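Local coordinates for halogenase PltM (Pseudomonas fluorescens, PDB 6BZN), which is a phenolic halogenase that binds FAD and can chlorinate, brominate or iodinate its substrates, at residues L249-V260 with L298-H308. Numbering follows the deposited sequence.
Sequences LHHIFEEGWLWV and LLKKYPAIGEH
Phe253 and Tyr302 form an offset stack, ring centroids 4.4 Å apart and planes 27° from parallel, that illustrates how a helix corner can be seated on a beta-hairpin. The hairpin, strands 248-253 and 256-262, belongs to the mixed sheet, and helices 291-301 and 303-306 pack on one face of it. Tyr302 covers one face of the phenylalanine ring; over the centre of the other lies Gly256 O, from the type I turn closing the hairpin. Phe253 CG sits between the backbone N and the carbonyl carbon (chi1 41°), folding the ring back over the turn. The second face of Tyr302 carries Lys301 CG, and Glu255 OE2 lies at its edge.

Ile305 CG1 makes a CH-pi contact over one face of His251, whose opposite face is covered by Leu249 CD1. Val260 CG2 lies similarly over His308. The imidazoles meet rim to rim, His251 NE2 and His308 NE2 sharing a 3.0 Å hydrogen bond. Their ND1 atoms are hydrogen-bonded to His115 NE2 and Lys226 O respectively; with both nitrogens of each ring engaged, rotation is probably restricted.

Between, Leu258 CD1 meets Leu298 CD2 and Ile305 CG2. Leu298 CD1 touches Phe253 CZ, and Ile305 CD1 lies 3.9 Å from Phe253 CE2. Replacing Phe253 by alanine removes the ring, which would probably leave one face of Tyr302 without this partner and open a gap beside Leu298 and Ile305.

Tyr302 OH lies 2.9 Å from both Glu255 OE1 and OE2, but can give its proton to only one at a time, weakly. Lys301 NZ adds a 3.3 Å salt bridge to Glu255 OE2, reinforced by a bridging water; its charge would probably favour an ionised Glu255. Ion pair and histidine pair thus flank an apolar centre.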
loop_
_atom_site.group_PDB
_atom_site.type_symbol
_atom_site.label_atom_id
_atom_site.label_comp_id
_atom_site.label_asym_id
_atom_site.label_seq_id
_atom_site.Cartn_x
_atom_site.Cartn_y
_atom_site.Cartn_z
ATOM N N LEU A 249 -10.519 -5.105 -8.067
ATOM C CA LEU A 249 -10.447 -5.941 -9.248
ATOM C C LEU A 249 -9.193 -5.594 -10.034
ATOM O O LEU A 249 -8.955 -4.414 -10.345
ATOM C CB LEU A 249 -11.710 -5.742 -10.079
ATOM C CG LEU A 249 -11.774 -6.236 -11.516
ATOM C CD1 LEU A 249 -11.464 -7.719 -11.607
ATOM C CD2 LEU A 249 -13.161 -5.922 -12.063
ATOM N N HIS A 250 -8.412 -6.630 -10.343
ATOM C CA HIS A 250 -7.165 -6.525 -11.080
ATOM C C HIS A 250 -7.346 -7.276 -12.392
ATOM O O HIS A 250 -7.498 -8.503 -12.381
ATOM C CB HIS A 250 -6.033 -7.213 -10.303
ATOM C CG HIS A 250 -5.822 -6.700 -8.911
ATOM N ND1 HIS A 250 -6.709 -6.933 -7.884
ATOM C CD2 HIS A 250 -4.784 -6.026 -8.360
ATOM C CE1 HIS A 250 -6.247 -6.388 -6.770
ATOM N NE2 HIS A 250 -5.081 -5.828 -7.034
ATOM N N HIS A 251 -7.358 -6.557 -13.511
ATOM C CA HIS A 251 -7.340 -7.182 -14.827
ATOM C C HIS A 251 -5.886 -7.305 -15.217
ATOM O O HIS A 251 -5.200 -6.287 -15.341
ATOM C CB HIS A 251 -8.063 -6.318 -15.839
ATOM C CG HIS A 251 -9.537 -6.321 -15.670
ATOM N ND1 HIS A 251 -10.300 -7.452 -15.841
ATOM C CD2 HIS A 251 -10.400 -5.330 -15.356
ATOM C CE1 HIS A 251 -11.570 -7.164 -15.638
ATOM N NE2 HIS A 251 -11.652 -5.880 -15.352
ATOM N N ILE A 252 -5.409 -8.538 -15.371
ATOM C CA ILE A 252 -3.986 -8.793 -15.568
ATOM C C ILE A 252 -3.756 -9.381 -16.958
ATOM O O ILE A 252 -4.624 -10.075 -17.518
ATOM C CB ILE A 252 -3.394 -9.681 -14.446
ATOM C CG1 ILE A 252 -4.131 -11.034 -14.345
ATOM C CG2 ILE A 252 -3.494 -8.953 -13.112
ATOM C CD1 ILE A 252 -3.447 -12.072 -13.473
ATOM N N PHE A 253 -2.597 -9.075 -17.527
ATOM C CA PHE A 253 -2.237 -9.539 -18.855
ATOM C C PHE A 253 -0.727 -9.457 -18.949
ATOM O O PHE A 253 -0.080 -8.913 -18.060
ATOM C CB PHE A 253 -2.944 -8.692 -19.928
ATOM C CG PHE A 253 -2.974 -7.231 -19.607
ATOM C CD1 PHE A 253 -1.908 -6.421 -19.957
ATOM C CD2 PHE A 253 -4.052 -6.669 -18.926
ATOM C CE1 PHE A 253 -1.917 -5.069 -19.651
ATOM C CE2 PHE A 253 -4.060 -5.330 -18.598
ATOM C CZ PHE A 253 -2.988 -4.532 -18.957
ATOM N N GLU A 254 -0.151 -10.002 -20.018
ATOM C CA GLU A 254 1.296 -10.223 -20.051
ATOM C C GLU A 254 2.164 -8.993 -19.708
ATOM O O GLU A 254 3.138 -9.127 -18.988
ATOM C CB GLU A 254 1.734 -10.787 -21.409
ATOM C CG GLU A 254 3.178 -11.283 -21.368
ATOM C CD GLU A 254 3.726 -11.674 -22.713
ATOM O OE1 GLU A 254 4.967 -11.570 -22.863
ATOM O OE2 GLU A 254 2.933 -12.085 -23.601
ATOM N N GLU A 255 1.794 -7.825 -20.215
ATOM C CA GLU A 255 2.630 -6.617 -20.134
ATOM C C GLU A 255 2.234 -5.655 -19.021
ATOM O O GLU A 255 2.853 -4.600 -18.859
ATOM C CB GLU A 255 2.672 -5.875 -21.491
ATOM C CG GLU A 255 1.405 -5.148 -21.922
ATOM C CD GLU A 255 0.386 -6.016 -22.651
ATOM O OE1 GLU A 255 0.499 -7.256 -22.629
ATOM O OE2 GLU A 255 -0.548 -5.453 -23.259
ATOM N N GLY A 256 1.213 -6.003 -18.249
ATOM C CA GLY A 256 0.687 -5.063 -17.282
ATOM C C GLY A 256 -0.612 -5.446 -16.634
ATOM O O GLY A 256 -1.059 -6.590 -16.700
ATOM N N TRP A 257 -1.224 -4.461 -15.997
ATOM C CA TRP A 257 -2.503 -4.672 -15.349
ATOM C C TRP A 257 -3.282 -3.379 -15.185
ATOM O O TRP A 257 -2.719 -2.279 -15.291
ATOM C CB TRP A 257 -2.304 -5.366 -14.004
ATOM C CG TRP A 257 -1.728 -4.538 -12.895
ATOM C CD1 TRP A 257 -0.414 -4.169 -12.720
ATOM C CD2 TRP A 257 -2.442 -4.026 -11.761
ATOM N NE1 TRP A 257 -0.285 -3.450 -11.554
ATOM C CE2 TRP A 257 -1.511 -3.355 -10.943
ATOM C CE3 TRP A 257 -3.788 -4.061 -11.363
ATOM C CZ2 TRP A 257 -1.889 -2.712 -9.752
ATOM C CZ3 TRP A 257 -4.152 -3.455 -10.187
ATOM C CH2 TRP A 257 -3.210 -2.777 -9.391
ATOM N N LEU A 258 -4.580 -3.535 -14.951
ATOM C CA LEU A 258 -5.492 -2.421 -14.741
ATOM C C LEU A 258 -6.369 -2.698 -13.517
ATOM O O LEU A 258 -6.881 -3.822 -13.333
ATOM C CB LEU A 258 -6.330 -2.169 -16.008
ATOM C CG LEU A 258 -7.475 -1.140 -15.961
ATOM C CD1 LEU A 258 -7.740 -0.511 -17.328
ATOM C CD2 LEU A 258 -8.773 -1.759 -15.434
ATOM N N TRP A 259 -6.560 -1.675 -12.693
ATOM C CA TRP A 259 -7.432 -1.780 -11.527
ATOM C C TRP A 259 -8.784 -1.133 -11.764
ATOM O O TRP A 259 -8.870 -0.116 -12.448
ATOM C CB TRP A 259 -6.761 -1.198 -10.279
ATOM C CG TRP A 259 -6.744 0.332 -10.041
ATOM C CD1 TRP A 259 -7.813 1.158 -9.815
ATOM C CD2 TRP A 259 -5.578 1.152 -9.897
ATOM N NE1 TRP A 259 -7.382 2.446 -9.552
ATOM C CE2 TRP A 259 -6.016 2.470 -9.603
ATOM C CE3 TRP A 259 -4.198 0.905 -9.991
ATOM C CZ2 TRP A 259 -5.125 3.537 -9.404
ATOM C CZ3 TRP A 259 -3.309 1.980 -9.805
ATOM C CH2 TRP A 259 -3.779 3.270 -9.521
ATOM N N VAL A 260 -9.816 -1.744 -11.172
ATOM C CA VAL A 260 -11.149 -1.187 -11.069
ATOM C C VAL A 260 -11.487 -1.192 -9.574
ATOM O O VAL A 260 -11.659 -2.257 -8.955
ATOM C CB VAL A 260 -12.173 -1.999 -11.891
ATOM C CG1 VAL A 260 -13.549 -1.355 -11.832
ATOM C CG2 VAL A 260 -11.714 -2.123 -13.340
ATOM N N LEU A 298 -5.293 0.117 -25.077
ATOM C CA LEU A 298 -5.436 -0.980 -24.127
ATOM C C LEU A 298 -6.790 -1.674 -24.287
ATOM O O LEU A 298 -6.857 -2.910 -24.334
ATOM C CB LEU A 298 -5.280 -0.476 -22.689
ATOM C CG LEU A 298 -5.231 -1.548 -21.603
ATOM C CD1 LEU A 298 -3.982 -2.391 -21.768
ATOM C CD2 LEU A 298 -5.274 -0.912 -20.221
ATOM N N LEU A 299 -7.860 -0.885 -24.388
ATOM C CA LEU A 299 -9.210 -1.426 -24.494
ATOM C C LEU A 299 -9.446 -2.176 -25.824
ATOM O O LEU A 299 -10.209 -3.141 -25.863
ATOM C CB LEU A 299 -10.253 -0.319 -24.305
ATOM C CG LEU A 299 -10.246 0.453 -22.970
ATOM C CD1 LEU A 299 -11.494 1.322 -22.875
ATOM C CD2 LEU A 299 -10.123 -0.455 -21.757
ATOM N N LYS A 300 -8.778 -1.736 -26.887
ATOM C CA LYS A 300 -8.816 -2.413 -28.189
ATOM C C LYS A 300 -8.080 -3.761 -28.096
ATOM O O LYS A 300 -8.559 -4.772 -28.598
ATOM C CB LYS A 300 -8.168 -1.504 -29.235
ATOM C CG LYS A 300 -8.388 -1.845 -30.702
ATOM C CD LYS A 300 -7.597 -0.855 -31.565
ATOM C CE LYS A 300 -8.205 -0.617 -32.933
ATOM N NZ LYS A 300 -7.896 -1.726 -33.869
ATOM N N LYS A 301 -6.939 -3.761 -27.413
ATOM C CA LYS A 301 -6.154 -4.973 -27.139
ATOM C C LYS A 301 -6.948 -5.990 -26.302
ATOM O O LYS A 301 -6.874 -7.192 -26.547
ATOM C CB LYS A 301 -4.869 -4.575 -26.400
ATOM C CG LYS A 301 -3.589 -5.330 -26.707
ATOM C CD LYS A 301 -2.386 -4.499 -26.228
ATOM C CE LYS A 301 -1.039 -5.147 -26.527
ATOM N NZ LYS A 301 0.150 -4.284 -26.244
ATOM N N TYR A 302 -7.701 -5.494 -25.319
ATOM C CA TYR A 302 -8.426 -6.309 -24.336
ATOM C C TYR A 302 -9.894 -5.883 -24.253
ATOM O O TYR A 302 -10.307 -5.254 -23.275
ATOM C CB TYR A 302 -7.755 -6.179 -22.958
ATOM C CG TYR A 302 -6.303 -6.566 -22.980
ATOM C CD1 TYR A 302 -5.931 -7.897 -23.185
ATOM C CD2 TYR A 302 -5.291 -5.612 -22.841
ATOM C CE1 TYR A 302 -4.601 -8.269 -23.236
ATOM C CE2 TYR A 302 -3.952 -5.982 -22.879
ATOM C CZ TYR A 302 -3.612 -7.311 -23.094
ATOM O OH TYR A 302 -2.298 -7.704 -23.145
ATOM N N PRO A 303 -10.703 -6.234 -25.277
ATOM C CA PRO A 303 -12.112 -5.809 -25.317
ATOM C C PRO A 303 -12.935 -6.193 -24.099
ATOM O O PRO A 303 -13.889 -5.486 -23.776
ATOM C CB PRO A 303 -12.688 -6.499 -26.558
ATOM C CG PRO A 303 -11.584 -7.237 -27.209
ATOM C CD PRO A 303 -10.305 -7.025 -26.456
ATOM N N ALA A 304 -12.593 -7.298 -23.438
ATOM C CA ALA A 304 -13.255 -7.662 -22.185
ATOM C C ALA A 304 -13.142 -6.532 -21.161
ATOM O O ALA A 304 -14.134 -6.136 -20.569
ATOM C CB ALA A 304 -12.683 -8.938 -21.601
ATOM N N ILE A 305 -11.936 -6.006 -20.985
ATOM C CA ILE A 305 -11.715 -4.869 -20.080
ATOM C C ILE A 305 -12.572 -3.670 -20.532
ATOM O O ILE A 305 -13.195 -2.981 -19.702
ATOM C CB ILE A 305 -10.206 -4.503 -19.998
ATOM C CG1 ILE A 305 -9.385 -5.687 -19.450
ATOM C CG2 ILE A 305 -10.005 -3.287 -19.108
ATOM C CD1 ILE A 305 -7.882 -5.469 -19.475
ATOM N N GLY A 306 -12.622 -3.448 -21.852
ATOM C CA GLY A 306 -13.437 -2.403 -22.457
ATOM C C GLY A 306 -14.916 -2.441 -22.115
ATOM O O GLY A 306 -15.580 -1.402 -22.097
ATOM N N GLU A 307 -15.445 -3.623 -21.801
ATOM C CA GLU A 307 -16.851 -3.723 -21.394
ATOM C C GLU A 307 -17.216 -2.896 -20.138
ATOM O O GLU A 307 -18.389 -2.581 -19.924
ATOM C CB GLU A 307 -17.276 -5.192 -21.222
ATOM C CG GLU A 307 -17.241 -6.017 -22.512
ATOM C CD GLU A 307 -18.142 -5.491 -23.630
ATOM O OE1 GLU A 307 -17.812 -5.720 -24.803
ATOM O OE2 GLU A 307 -19.167 -4.837 -23.354
ATOM N N HIS A 308 -16.235 -2.545 -19.314
ATOM C CA HIS A 308 -16.500 -1.653 -18.180
ATOM C C HIS A 308 -16.808 -0.228 -18.575
ATOM O O HIS A 308 -17.420 0.488 -17.787
ATOM C CB HIS A 308 -15.305 -1.560 -17.239
ATOM C CG HIS A 308 -15.082 -2.765 -16.399
ATOM N ND1 HIS A 308 -15.871 -3.072 -15.313
ATOM C CD2 HIS A 308 -14.110 -3.701 -16.437
ATOM C CE1 HIS A 308 -15.417 -4.171 -14.744
ATOM N NE2 HIS A 308 -14.344 -4.564 -15.401
HETATM O O HOH W 1 0.004 -2.780 -24.182
#